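Side-chain contacts in JSC1_58120g3 ([Leptolyngbya] sp. JSC-1, PDB 6XHH), which binds a linear tetrapyrrole in a GAF domain and probably acts as a cyanobacteriochrome light sensor whose dark state absorbs far-red light: residues G78-Q83 against L94-W99; V132-F135 against L140-L143; L144-N149 against R153-A158. All coordinates share one frame; numbering follows the deposited sequence.

Interaction 1 of 3, residues G78-Q83 against L94-W99. With M1V (mesobiliverdin IX(alpha)), chain C.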
loop_
_atom_site.group_PDB
_atom_site.type_symbol
_atom_site.label_atom_id
_atom_site.label_comp_id
_atom_site.label_asym_id
_atom_site.label_seq_id
_atom_site.Cartn_x
_atom_site.Cartn_y
_atom_site.Cartn_z
ATOM N N GLY A 78 5.352 -11.950 6.840
ATOM C CA GLY A 78 4.378 -11.101 6.176
ATOM C C GLY A 78 3.314 -10.522 7.079
ATOM O O GLY A 78 2.552 -9.650 6.632
ATOM N N GLY A 79 3.223 -10.986 8.322
ATOM C CA GLY A 79 2.288 -10.403 9.269
ATOM C C GLY A 79 0.851 -10.566 8.835
ATOM O O GLY A 79 0.456 -11.590 8.265
ATOM N N ARG A 80 0.053 -9.525 9.102
ATOM C CA ARG A 80 -1.372 -9.575 8.814
ATOM C C ARG A 80 -1.666 -9.690 7.327
ATOM O O ARG A 80 -2.790 -10.057 6.960
ATOM C CB ARG A 80 -2.057 -8.324 9.362
ATOM C CG ARG A 80 -1.631 -7.039 8.632
ATOM C CD ARG A 80 -2.438 -5.819 9.077
ATOM N NE ARG A 80 -2.227 -5.492 10.491
ATOM C CZ ARG A 80 -3.066 -4.748 11.214
ATOM N NH1 ARG A 80 -4.166 -4.247 10.665
ATOM N NH2 ARG A 80 -2.817 -4.518 12.486
ATOM N N PHE A 81 -0.691 -9.392 6.465
ATOM C CA PHE A 81 -0.981 -9.391 5.037
ATOM C C PHE A 81 -1.188 -10.801 4.501
ATOM O O PHE A 81 -1.830 -10.969 3.448
ATOM C CB PHE A 81 0.131 -8.646 4.292
ATOM C CG PHE A 81 0.227 -7.206 4.688
ATOM C CD1 PHE A 81 -0.800 -6.328 4.369
ATOM C CD2 PHE A 81 1.307 -6.732 5.433
ATOM C CE1 PHE A 81 -0.747 -5.005 4.766
ATOM C CE2 PHE A 81 1.364 -5.403 5.820
ATOM C CZ PHE A 81 0.337 -4.537 5.489
ATOM N N GLN A 82 -0.718 -11.822 5.234
ATOM C CA GLN A 82 -0.999 -13.191 4.816
ATOM C C GLN A 82 -2.485 -13.499 4.898
ATOM O O GLN A 82 -2.976 -14.359 4.162
ATOM C CB GLN A 82 -0.202 -14.188 5.658
ATOM C CG GLN A 82 1.315 -14.165 5.423
ATOM C CD GLN A 82 1.738 -14.784 4.088
ATOM O OE1 GLN A 82 0.903 -15.235 3.293
ATOM N NE2 GLN A 82 3.050 -14.826 3.852
ATOM N N GLN A 83 -3.210 -12.802 5.771
ATOM C CA GLN A 83 -4.658 -12.914 5.879
ATOM C C GLN A 83 -5.379 -11.822 5.091
ATOM O O GLN A 83 -6.588 -11.643 5.255
ATOM C CB GLN A 83 -5.077 -12.869 7.352
ATOM C CG GLN A 83 -4.757 -14.142 8.121
ATOM C CD GLN A 83 -3.278 -14.349 8.342
ATOM O OE1 GLN A 83 -2.581 -13.469 8.858
ATOM N NE2 GLN A 83 -2.783 -15.519 7.951
ATOM N N LEU A 94 -0.272 8.595 16.202
ATOM C CA LEU A 94 -1.457 8.260 16.976
ATOM C C LEU A 94 -1.893 6.813 16.829
ATOM O O LEU A 94 -2.393 6.240 17.797
ATOM C CB LEU A 94 -2.625 9.183 16.598
ATOM C CG LEU A 94 -2.384 10.671 16.881
ATOM C CD1 LEU A 94 -3.564 11.507 16.441
ATOM C CD2 LEU A 94 -2.116 10.890 18.362
ATOM N N GLY A 95 -1.731 6.196 15.673
ATOM C CA GLY A 95 -1.824 4.753 15.588
ATOM C C GLY A 95 -2.856 4.282 14.579
ATOM O O GLY A 95 -3.473 5.062 13.861
ATOM N N GLU A 96 -3.024 2.966 14.545
ATOM C CA GLU A 96 -3.788 2.312 13.491
ATOM C C GLU A 96 -5.280 2.259 13.807
ATOM O O GLU A 96 -5.697 2.166 14.965
ATOM C CB GLU A 96 -3.270 0.896 13.243
ATOM C CG GLU A 96 -3.504 -0.065 14.400
ATOM C CD GLU A 96 -3.423 -1.535 13.978
ATOM O OE1 GLU A 96 -4.110 -1.938 13.025
ATOM O OE2 GLU A 96 -2.652 -2.288 14.596
ATOM N N THR A 97 -6.080 2.340 12.743
ATOM C CA THR A 97 -7.512 2.089 12.804
ATOM C C THR A 97 -7.763 0.586 12.819
ATOM O O THR A 97 -7.275 -0.135 11.942
ATOM C CB THR A 97 -8.197 2.716 11.586
ATOM O OG1 THR A 97 -7.932 4.123 11.556
ATOM C CG2 THR A 97 -9.698 2.475 11.640
ATOM N N ILE A 98 -8.525 0.107 13.804
ATOM C CA ILE A 98 -8.723 -1.336 13.918
ATOM C C ILE A 98 -9.660 -1.819 12.819
ATOM O O ILE A 98 -10.745 -1.258 12.607
ATOM C CB ILE A 98 -9.240 -1.715 15.313
ATOM C CG1 ILE A 98 -8.264 -1.208 16.389
ATOM C CG2 ILE A 98 -9.361 -3.220 15.406
ATOM C CD1 ILE A 98 -6.852 -1.735 16.242
ATOM N N TRP A 99 -9.228 -2.860 12.107
ATOM C CA TRP A 99 -9.952 -3.455 10.987
ATOM C C TRP A 99 -10.354 -4.871 11.374
ATOM O O TRP A 99 -9.487 -5.727 11.592
ATOM C CB TRP A 99 -9.061 -3.465 9.749
ATOM C CG TRP A 99 -9.636 -4.080 8.507
ATOM C CD1 TRP A 99 -9.647 -5.401 8.162
ATOM C CD2 TRP A 99 -10.237 -3.372 7.432
ATOM N NE1 TRP A 99 -10.241 -5.558 6.929
ATOM C CE2 TRP A 99 -10.614 -4.325 6.461
ATOM C CE3 TRP A 99 -10.521 -2.024 7.206
ATOM C CZ2 TRP A 99 -11.233 -3.963 5.267
ATOM C CZ3 TRP A 99 -11.135 -1.669 6.020
ATOM C CH2 TRP A 99 -11.492 -2.635 5.071
HETATM O OA M1V C . 11.642 -1.250 10.165
HETATM C C1A M1V C . 11.340 -1.608 11.294
HETATM N NA M1V C . 10.124 -2.046 11.642
HETATM C C2A M1V C . 12.204 -1.634 12.406
HETATM C CMA M1V C . 13.656 -1.213 12.412
HETATM C C3A M1V C . 11.482 -2.108 13.499
HETATM C CAA M1V C . 11.968 -2.300 14.885
HETATM C CBA M1V C . 11.890 -3.761 15.332
HETATM C C4A M1V C . 10.115 -2.375 13.001
HETATM C CHA M1V C . 9.096 -2.874 13.766
HETATM C C1B M1V C . 7.709 -3.197 13.417
HETATM C C2B M1V C . 6.787 -3.650 14.396
HETATM C CMB M1V C . 7.078 -3.833 15.866
HETATM C C3B M1V C . 5.598 -3.868 13.768
HETATM C CAB M1V C . 4.312 -4.351 14.414
HETATM C CBB M1V C . 3.304 -3.194 14.514
HETATM C CGB M1V C . 3.773 -2.164 15.519
HETATM O O2B M1V C . 3.808 -2.453 16.740
HETATM O O1B M1V C . 4.132 -1.019 15.162
HETATM N NB M1V C . 7.084 -3.157 12.230
HETATM C C4B M1V C . 5.805 -3.557 12.391
HETATM C CHB M1V C . 4.775 -3.686 11.446
HETATM C C1C M1V C . 4.666 -3.263 10.113
HETATM C C2C M1V C . 3.438 -3.211 9.440
HETATM C CAC M1V C . 2.116 -3.667 10.020
HETATM C CBC M1V C . 2.146 -5.208 9.813
HETATM C CGC M1V C . 1.178 -6.005 10.675
HETATM O O2C M1V C . 0.397 -5.427 11.464
HETATM O O1C M1V C . 1.154 -7.261 10.618
HETATM C C3C M1V C . 3.696 -2.753 8.150
HETATM C CMC M1V C . 2.653 -2.547 7.087
HETATM N NC M1V C . 5.653 -2.819 9.260
HETATM C C4C M1V C . 5.080 -2.498 8.056
HETATM C CHC M1V C . 5.907 -2.039 6.989
HETATM C C1D M1V C . 5.577 -1.493 5.773
HETATM C C2D M1V C . 6.224 -1.772 4.537
HETATM C CMD M1V C . 7.349 -2.759 4.337
HETATM N ND M1V C . 4.610 -0.525 5.542
HETATM C C4D M1V C . 4.616 -0.226 4.226
HETATM O OD M1V C . 3.862 0.608 3.722
HETATM C C3D M1V C . 5.627 -1.009 3.582
HETATM C CAD M1V C . 5.963 -1.011 2.112
HETATM C CBD M1V C . 6.749 0.236 1.777
HETATM O O HOH W 1 -6.476 -3.619 12.647
#
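In both R80 and E96 the first torsion sets CG between the backbone N and the carbonyl carbon (chi1 67°). R80 then bends at chi3, while E96 runs on extended. The two side chains come from opposite directions and meet as a salt bridge. R80 NH2 lies 2.9 Å from E96 OE1 and uses the syn lone pair of that oxygen. The match is skewed: OE1 stands 27° out of the guanidinium plane, and the two flat groups are turned 44° apart. Two weak bonds add to it, R80 NH2 to E96 OE2 at 3.1 Å and R80 NH1 to E96 OE1 at 3.3 Å. A water also bridges the pair. It accepts from R80 NH1 and W99 N, and donates to E96 OE1 at 2.9 Å.

R80 also binds the chromophore. Its NE donates to O2C of the bilin propionate at 2.8 Å. Its backbone N gives a nearly straight bond to O1C of the same group at 2.9 Å. One residue thus grips both carboxylate oxygens, and E96, in the second shell, is well placed to steady the guanidinium. R80 CG lies over the centre of one face of the F81 ring, and the ring edge meets the bilin methyl, with F81 CE2 3.4 Å from CMC. A leucine in place of R80 would probably leave the E96 carboxylate without its cationic mate and O2C of the propionate without the NE bond, with only the backbone bond of this residue to O1C remaining.

R80 sits on a 3-10 turn between helix 71-75 and strand 87-89, and NH1 also bonds to P86 O. R80, F81 and E96 all pack on F87 of that strand. F81 reaches L143 of strand 139-148, and W99 rests on V160 and M164 of helix 157-178.

Interaction 2 of 3, residues V132-F135 against L140-L143. With M1V (mesobiliverdin IX(alpha)), chain C.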
loop_
_atom_site.group_PDB
_atom_site.type_symbol
_atom_site.label_atom_id
_atom_site.label_comp_id
_atom_site.label_asym_id
_atom_site.label_seq_id
_atom_site.Cartn_x
_atom_site.Cartn_y
_atom_site.Cartn_z
ATOM N N VAL A 132 -1.920 -2.228 1.793
ATOM C CA VAL A 132 -2.696 -3.434 1.514
ATOM C C VAL A 132 -1.844 -4.444 0.759
ATOM O O VAL A 132 -0.871 -4.101 0.081
ATOM C CB VAL A 132 -3.971 -3.152 0.701
ATOM C CG1 VAL A 132 -4.857 -2.129 1.409
ATOM C CG2 VAL A 132 -3.610 -2.713 -0.721
ATOM N N ALA A 133 -2.249 -5.703 0.866
ATOM C CA ALA A 133 -1.504 -6.806 0.285
ATOM C C ALA A 133 -1.731 -6.895 -1.222
ATOM O O ALA A 133 -2.850 -6.703 -1.716
ATOM C CB ALA A 133 -1.916 -8.120 0.951
ATOM N N ILE A 134 -0.668 -7.220 -1.948
ATOM C CA ILE A 134 -0.768 -7.627 -3.350
ATOM C C ILE A 134 -0.569 -9.131 -3.395
ATOM O O ILE A 134 0.512 -9.619 -3.040
ATOM C CB ILE A 134 0.279 -6.926 -4.230
ATOM C CG1 ILE A 134 0.072 -5.420 -4.254
ATOM C CG2 ILE A 134 0.218 -7.433 -5.667
ATOM C CD1 ILE A 134 1.265 -4.675 -4.870
ATOM N N PHE A 135 -1.604 -9.860 -3.823
ATOM C CA PHE A 135 -1.558 -11.312 -3.951
ATOM C C PHE A 135 -1.420 -11.719 -5.412
ATOM O O PHE A 135 -2.158 -11.234 -6.269
ATOM C CB PHE A 135 -2.811 -11.950 -3.353
ATOM C CG PHE A 135 -2.691 -12.210 -1.905
ATOM C CD1 PHE A 135 -2.095 -13.368 -1.447
ATOM C CD2 PHE A 135 -3.143 -11.286 -0.993
ATOM C CE1 PHE A 135 -1.968 -13.603 -0.094
ATOM C CE2 PHE A 135 -3.023 -11.517 0.366
ATOM C CZ PHE A 135 -2.430 -12.671 0.815
ATOM N N LEU A 140 1.348 -14.227 -1.330
ATOM C CA LEU A 140 1.597 -12.843 -0.938
ATOM C C LEU A 140 2.859 -12.344 -1.639
ATOM O O LEU A 140 3.964 -12.821 -1.363
ATOM C CB LEU A 140 1.731 -12.744 0.578
ATOM C CG LEU A 140 1.986 -11.354 1.165
ATOM C CD1 LEU A 140 0.886 -10.393 0.766
ATOM C CD2 LEU A 140 2.144 -11.390 2.709
ATOM N N TRP A 141 2.695 -11.385 -2.552
ATOM C CA TRP A 141 3.752 -10.926 -3.439
ATOM C C TRP A 141 4.400 -9.629 -2.971
ATOM O O TRP A 141 5.620 -9.454 -3.107
ATOM C CB TRP A 141 3.173 -10.742 -4.849
ATOM C CG TRP A 141 4.140 -10.256 -5.895
ATOM C CD1 TRP A 141 4.850 -11.021 -6.783
ATOM C CD2 TRP A 141 4.517 -8.889 -6.153
ATOM N NE1 TRP A 141 5.619 -10.213 -7.592
ATOM C CE2 TRP A 141 5.440 -8.906 -7.221
ATOM C CE3 TRP A 141 4.144 -7.657 -5.603
ATOM C CZ2 TRP A 141 6.010 -7.735 -7.733
ATOM C CZ3 TRP A 141 4.712 -6.497 -6.115
ATOM C CH2 TRP A 141 5.629 -6.547 -7.172
ATOM N N GLY A 142 3.606 -8.717 -2.435
ATOM C CA GLY A 142 4.125 -7.417 -2.061
ATOM C C GLY A 142 3.042 -6.577 -1.432
ATOM O O GLY A 142 2.023 -7.100 -0.972
ATOM N N LEU A 143 3.280 -5.264 -1.414
ATOM C CA LEU A 143 2.380 -4.310 -0.783
ATOM C C LEU A 143 2.143 -3.116 -1.690
ATOM O O LEU A 143 3.072 -2.633 -2.350
ATOM C CB LEU A 143 2.953 -3.819 0.560
ATOM C CG LEU A 143 3.331 -4.887 1.588
ATOM C CD1 LEU A 143 4.109 -4.277 2.755
ATOM C CD2 LEU A 143 2.086 -5.587 2.085
HETATM O OA M1V C . 11.642 -1.250 10.165
HETATM C C1A M1V C . 11.340 -1.608 11.294
HETATM N NA M1V C . 10.124 -2.046 11.642
HETATM C C2A M1V C . 12.204 -1.634 12.406
HETATM C CMA M1V C . 13.656 -1.213 12.412
HETATM C C3A M1V C . 11.482 -2.108 13.499
HETATM C CAA M1V C . 11.968 -2.300 14.885
HETATM C CBA M1V C . 11.890 -3.761 15.332
HETATM C C4A M1V C . 10.115 -2.375 13.001
HETATM C CHA M1V C . 9.096 -2.874 13.766
HETATM C C1B M1V C . 7.709 -3.197 13.417
HETATM C C2B M1V C . 6.787 -3.650 14.396
HETATM C CMB M1V C . 7.078 -3.833 15.866
HETATM C C3B M1V C . 5.598 -3.868 13.768
HETATM C CAB M1V C . 4.312 -4.351 14.414
HETATM C CBB M1V C . 3.304 -3.194 14.514
HETATM C CGB M1V C . 3.773 -2.164 15.519
HETATM O O2B M1V C . 3.808 -2.453 16.740
HETATM O O1B M1V C . 4.132 -1.019 15.162
HETATM N NB M1V C . 7.084 -3.157 12.230
HETATM C C4B M1V C . 5.805 -3.557 12.391
HETATM C CHB M1V C . 4.775 -3.686 11.446
HETATM C C1C M1V C . 4.666 -3.263 10.113
HETATM C C2C M1V C . 3.438 -3.211 9.440
HETATM C CAC M1V C . 2.116 -3.667 10.020
HETATM C CBC M1V C . 2.146 -5.208 9.813
HETATM C CGC M1V C . 1.178 -6.005 10.675
HETATM O O2C M1V C . 0.397 -5.427 11.464
HETATM O O1C M1V C . 1.154 -7.261 10.618
HETATM C C3C M1V C . 3.696 -2.753 8.150
HETATM C CMC M1V C . 2.653 -2.547 7.087
HETATM N NC M1V C . 5.653 -2.819 9.260
HETATM C C4C M1V C . 5.080 -2.498 8.056
HETATM C CHC M1V C . 5.907 -2.039 6.989
HETATM C C1D M1V C . 5.577 -1.493 5.773
HETATM C C2D M1V C . 6.224 -1.772 4.537
HETATM C CMD M1V C . 7.349 -2.759 4.337
HETATM N ND M1V C . 4.610 -0.525 5.542
HETATM C C4D M1V C . 4.616 -0.226 4.226
HETATM O OD M1V C . 3.862 0.608 3.722
HETATM C C3D M1V C . 5.627 -1.009 3.582
HETATM C CAD M1V C . 5.963 -1.011 2.112
HETATM C CBD M1V C . 6.749 0.236 1.777
#
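I134 faces both W141 and G142, which makes a classic beta bulge in the antiparallel hairpin of strands 128-136 and 139-148. The register slips by one residue here. A133 pairs with L143 on one side of the bulge, and F135 with L140 on the other.

The tight part is centred on the I134 carbonyl. I134 O accepts two backbone bonds, from W141 N at 2.8 Å and from G142 N at 3.3 Å. The first comes nearly along the C=O axis; the second lies in the carbonyl plane, on a lone pair. I134 N returns a bond of 2.9 Å to G142 O. W141 has CG opposite its backbone N (chi1 180°), which lays its indole alongside I134. The two side chains point the same way, with I134 CG2 3.9 Å from W141 CE3. A CB on G142 would run into that same indole atom. Both I134 and W141 touch I174 of helix 157-178.

The other face carries A133, F135, L140 and L143. It turns toward the chromophore and the loop that holds F81. L140 CD1 packs against A133 CB at 3.6 Å, while L143 CD1 approaches ring D of the bilin, 3.7 Å from C3D. L143 therefore links the hairpin to the pocket of this GAF domain.

The more open side is at F135, the one partly exposed residue of the eight. No backbone hydrogen bond joins it to L140, since theirs is a non-hydrogen-bonded pair. The aromatic ring instead lies across the leucine. L140 CD1 sits over one face in a CH-pi contact, 4.2 Å from the F135 ring centroid and 19° off the ring normal.

Interaction 3 of 3, residues L144-N149 against R153-A158. With M1V (mesobiliverdin IX(alpha)), chain C; EDO (1,2-ethanediol), chain E.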
loop_
_atom_site.group_PDB
_atom_site.type_symbol
_atom_site.label_atom_id
_atom_site.label_comp_id
_atom_site.label_asym_id
_atom_site.label_seq_id
_atom_site.Cartn_x
_atom_site.Cartn_y
_atom_site.Cartn_z
ATOM N N LEU A 144 0.907 -2.631 -1.689
ATOM C CA LEU A 144 0.526 -1.359 -2.294
ATOM C C LEU A 144 0.251 -0.381 -1.160
ATOM O O LEU A 144 -0.600 -0.654 -0.299
ATOM C CB LEU A 144 -0.703 -1.521 -3.191
ATOM C CG LEU A 144 -1.391 -0.274 -3.747
ATOM C CD1 LEU A 144 -0.510 0.462 -4.742
ATOM C CD2 LEU A 144 -2.714 -0.637 -4.409
ATOM N N SER A 145 0.989 0.727 -1.138
ATOM C CA SER A 145 0.941 1.704 -0.055
ATOM C C SER A 145 0.515 3.056 -0.601
ATOM O O SER A 145 1.058 3.529 -1.605
ATOM C CB SER A 145 2.301 1.835 0.657
ATOM O OG SER A 145 2.709 0.568 1.167
ATOM N N ALA A 146 -0.439 3.672 0.076
ATOM C CA ALA A 146 -0.815 5.065 -0.113
ATOM C C ALA A 146 -0.285 5.881 1.057
ATOM O O ALA A 146 -0.582 5.567 2.218
ATOM C CB ALA A 146 -2.338 5.186 -0.196
ATOM N N PHE A 147 0.485 6.923 0.763
ATOM C CA PHE A 147 1.187 7.689 1.788
ATOM C C PHE A 147 0.812 9.168 1.712
ATOM O O PHE A 147 0.671 9.735 0.621
ATOM C CB PHE A 147 2.721 7.591 1.623
ATOM C CG PHE A 147 3.317 6.220 1.852
ATOM C CD1 PHE A 147 2.987 5.450 2.960
ATOM C CD2 PHE A 147 4.261 5.721 0.963
ATOM C CE1 PHE A 147 3.597 4.208 3.171
ATOM C CE2 PHE A 147 4.859 4.481 1.164
ATOM C CZ PHE A 147 4.526 3.732 2.273
ATOM N N GLN A 148 0.700 9.814 2.867
ATOM C CA GLN A 148 0.796 11.259 2.929
ATOM C C GLN A 148 2.054 11.610 3.716
ATOM O O GLN A 148 2.358 10.981 4.733
ATOM C CB GLN A 148 -0.452 11.889 3.553
ATOM C CG GLN A 148 -0.590 13.408 3.338
ATOM C CD GLN A 148 -0.967 13.796 1.921
ATOM O OE1 GLN A 148 -0.620 13.122 0.960
ATOM N NE2 GLN A 148 -1.682 14.907 1.792
ATOM N N ASN A 149 2.807 12.578 3.208
ATOM C CA ASN A 149 4.133 12.879 3.726
ATOM C C ASN A 149 4.192 14.157 4.535
ATOM O O ASN A 149 5.009 14.255 5.455
ATOM C CB ASN A 149 5.136 12.988 2.569
ATOM C CG ASN A 149 5.272 11.692 1.784
ATOM O OD1 ASN A 149 4.933 10.617 2.276
ATOM N ND2 ASN A 149 5.786 11.793 0.564
ATOM N N ARG A 153 -3.542 12.203 7.349
ATOM C CA ARG A 153 -4.689 12.202 6.461
ATOM C C ARG A 153 -5.613 11.097 6.919
ATOM O O ARG A 153 -5.144 10.010 7.261
ATOM C CB ARG A 153 -4.284 11.972 5.010
ATOM C CG ARG A 153 -5.448 12.027 4.036
ATOM C CD ARG A 153 -5.151 11.128 2.883
ATOM N NE ARG A 153 -5.982 11.336 1.697
ATOM C CZ ARG A 153 -7.092 10.663 1.428
ATOM N NH1 ARG A 153 -7.573 9.790 2.300
ATOM N NH2 ARG A 153 -7.734 10.888 0.292
ATOM N N HIS A 154 -6.908 11.389 6.948
ATOM C CA HIS A 154 -7.885 10.402 7.376
ATOM C C HIS A 154 -8.184 9.440 6.236
ATOM O O HIS A 154 -8.477 9.870 5.120
ATOM C CB HIS A 154 -9.166 11.101 7.826
ATOM C CG HIS A 154 -10.293 10.165 8.084
ATOM N ND1 HIS A 154 -10.227 9.170 9.035
ATOM C CD2 HIS A 154 -11.528 10.090 7.545
ATOM C CE1 HIS A 154 -11.369 8.505 9.050
ATOM N NE2 HIS A 154 -12.175 9.041 8.155
ATOM N N TRP A 155 -8.101 8.139 6.517
ATOM C CA TRP A 155 -8.472 7.099 5.564
ATOM C C TRP A 155 -9.849 6.556 5.916
ATOM O O TRP A 155 -10.075 6.143 7.055
ATOM C CB TRP A 155 -7.451 5.952 5.558
ATOM C CG TRP A 155 -6.021 6.399 5.397
ATOM C CD1 TRP A 155 -5.085 6.530 6.399
ATOM C CD2 TRP A 155 -5.368 6.815 4.186
ATOM N NE1 TRP A 155 -3.890 6.988 5.879
ATOM C CE2 TRP A 155 -4.038 7.173 4.525
ATOM C CE3 TRP A 155 -5.776 6.923 2.854
ATOM C CZ2 TRP A 155 -3.109 7.622 3.570
ATOM C CZ3 TRP A 155 -4.846 7.368 1.902
ATOM C CH2 TRP A 155 -3.524 7.710 2.275
ATOM N N ASP A 156 -10.777 6.551 4.958
ATOM C CA ASP A 156 -12.056 5.911 5.245
ATOM C C ASP A 156 -12.091 4.508 4.645
ATOM O O ASP A 156 -11.247 4.127 3.829
ATOM C CB ASP A 156 -13.252 6.763 4.777
ATOM C CG ASP A 156 -13.301 6.990 3.280
ATOM O OD1 ASP A 156 -13.031 6.059 2.490
ATOM O OD2 ASP A 156 -13.692 8.109 2.881
ATOM N N GLU A 157 -13.074 3.712 5.073
ATOM C CA GLU A 157 -12.995 2.304 4.712
ATOM C C GLU A 157 -13.273 2.082 3.230
ATOM O O GLU A 157 -12.775 1.113 2.652
ATOM C CB GLU A 157 -13.915 1.462 5.598
ATOM C CG GLU A 157 -15.374 1.775 5.566
ATOM C CD GLU A 157 -16.146 0.869 6.528
ATOM O OE1 GLU A 157 -15.884 0.927 7.755
ATOM O OE2 GLU A 157 -16.990 0.081 6.049
ATOM N N ALA A 158 -14.042 2.969 2.588
ATOM C CA ALA A 158 -14.226 2.867 1.141
ATOM C C ALA A 158 -12.909 3.057 0.388
ATOM O O ALA A 158 -12.663 2.396 -0.623
ATOM C CB ALA A 158 -15.268 3.881 0.665
HETATM O OA M1V C . 11.642 -1.250 10.165
HETATM C C1A M1V C . 11.340 -1.608 11.294
HETATM N NA M1V C . 10.124 -2.046 11.642
HETATM C C2A M1V C . 12.204 -1.634 12.406
HETATM C CMA M1V C . 13.656 -1.213 12.412
HETATM C C3A M1V C . 11.482 -2.108 13.499
HETATM C CAA M1V C . 11.968 -2.300 14.885
HETATM C CBA M1V C . 11.890 -3.761 15.332
HETATM C C4A M1V C . 10.115 -2.375 13.001
HETATM C CHA M1V C . 9.096 -2.874 13.766
HETATM C C1B M1V C . 7.709 -3.197 13.417
HETATM C C2B M1V C . 6.787 -3.650 14.396
HETATM C CMB M1V C . 7.078 -3.833 15.866
HETATM C C3B M1V C . 5.598 -3.868 13.768
HETATM C CAB M1V C . 4.312 -4.351 14.414
HETATM C CBB M1V C . 3.304 -3.194 14.514
HETATM C CGB M1V C . 3.773 -2.164 15.519
HETATM O O2B M1V C . 3.808 -2.453 16.740
HETATM O O1B M1V C . 4.132 -1.019 15.162
HETATM N NB M1V C . 7.084 -3.157 12.230
HETATM C C4B M1V C . 5.805 -3.557 12.391
HETATM C CHB M1V C . 4.775 -3.686 11.446
HETATM C C1C M1V C . 4.666 -3.263 10.113
HETATM C C2C M1V C . 3.438 -3.211 9.440
HETATM C CAC M1V C . 2.116 -3.667 10.020
HETATM C CBC M1V C . 2.146 -5.208 9.813
HETATM C CGC M1V C . 1.178 -6.005 10.675
HETATM O O2C M1V C . 0.397 -5.427 11.464
HETATM O O1C M1V C . 1.154 -7.261 10.618
HETATM C C3C M1V C . 3.696 -2.753 8.150
HETATM C CMC M1V C . 2.653 -2.547 7.087
HETATM N NC M1V C . 5.653 -2.819 9.260
HETATM C C4C M1V C . 5.080 -2.498 8.056
HETATM C CHC M1V C . 5.907 -2.039 6.989
HETATM C C1D M1V C . 5.577 -1.493 5.773
HETATM C C2D M1V C . 6.224 -1.772 4.537
HETATM C CMD M1V C . 7.349 -2.759 4.337
HETATM N ND M1V C . 4.610 -0.525 5.542
HETATM C C4D M1V C . 4.616 -0.226 4.226
HETATM O OD M1V C . 3.862 0.608 3.722
HETATM C C3D M1V C . 5.627 -1.009 3.582
HETATM C CAD M1V C . 5.963 -1.011 2.112
HETATM C CBD M1V C . 6.749 0.236 1.777
HETATM C C1 EDO E . -6.337 14.796 1.199
HETATM O O1 EDO E . -5.742 14.020 0.146
HETATM C C2 EDO E . -5.703 16.187 1.254
HETATM O O2 EDO E . -5.616 16.707 -0.083
#
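The ring D end of the bilin pocket is backed by a contact of A146 and Q148 with W155 and R153. S145 and F147, which flank A146 on the strand, turn to the chromophore. S145 OG donates to the bilin carbonyl OD at 2.8 Å, and the edge of F147 meets the same oxygen, with CZ 3.5 Å from OD. On the reverse side the six-membered ring of W155 closes on A146. W155 CH2 is 3.7 Å from A146 CB, and W155 CZ2 is 3.5 Å from A146 O. No hydrogen bond crosses between the segments.

With R153 CG turned away from the backbone N (chi1 -177°) and the chain extended to NE, R153 CD comes over one face of W155, toward the rim. R153 CB touches Q148 CB at 4.1 Å. Farther out, R153 NE donates to an ethanediol, probably from the crystallisation liquor, NH2 bonds to F33 O, and NH1 forms a salt bridge with E159.

Strand 139-148 thus has the bilin on one face and W155 on the other. W155 NE1 bonds to V89 O of strand 87-89, A146 also touches L163, and D156 N-caps helix 157-178.

Overall arrangement
The three contacts follow one another along the chain inside one GAF domain, and each touches the bilin. Interactions 2 and 3 share strand 139-148 and lie on opposite sides of the chain's centre, about 16 Å apart between centres. Strand 128-136 lies next to it in the same antiparallel sheet, and V132 of interaction 2 probably hydrogen-bonds to L144 of interaction 3. The centre of interaction 1 is about 13 Å from each of the other two. Its F81 packs on L140 and L143 of interaction 2, and W99 meets E157 of interaction 3. Interaction 1 meets a propionate of the chromophore and interactions 2 and 3 its ring D, consistent with one pocket formed between the sheet and the loops.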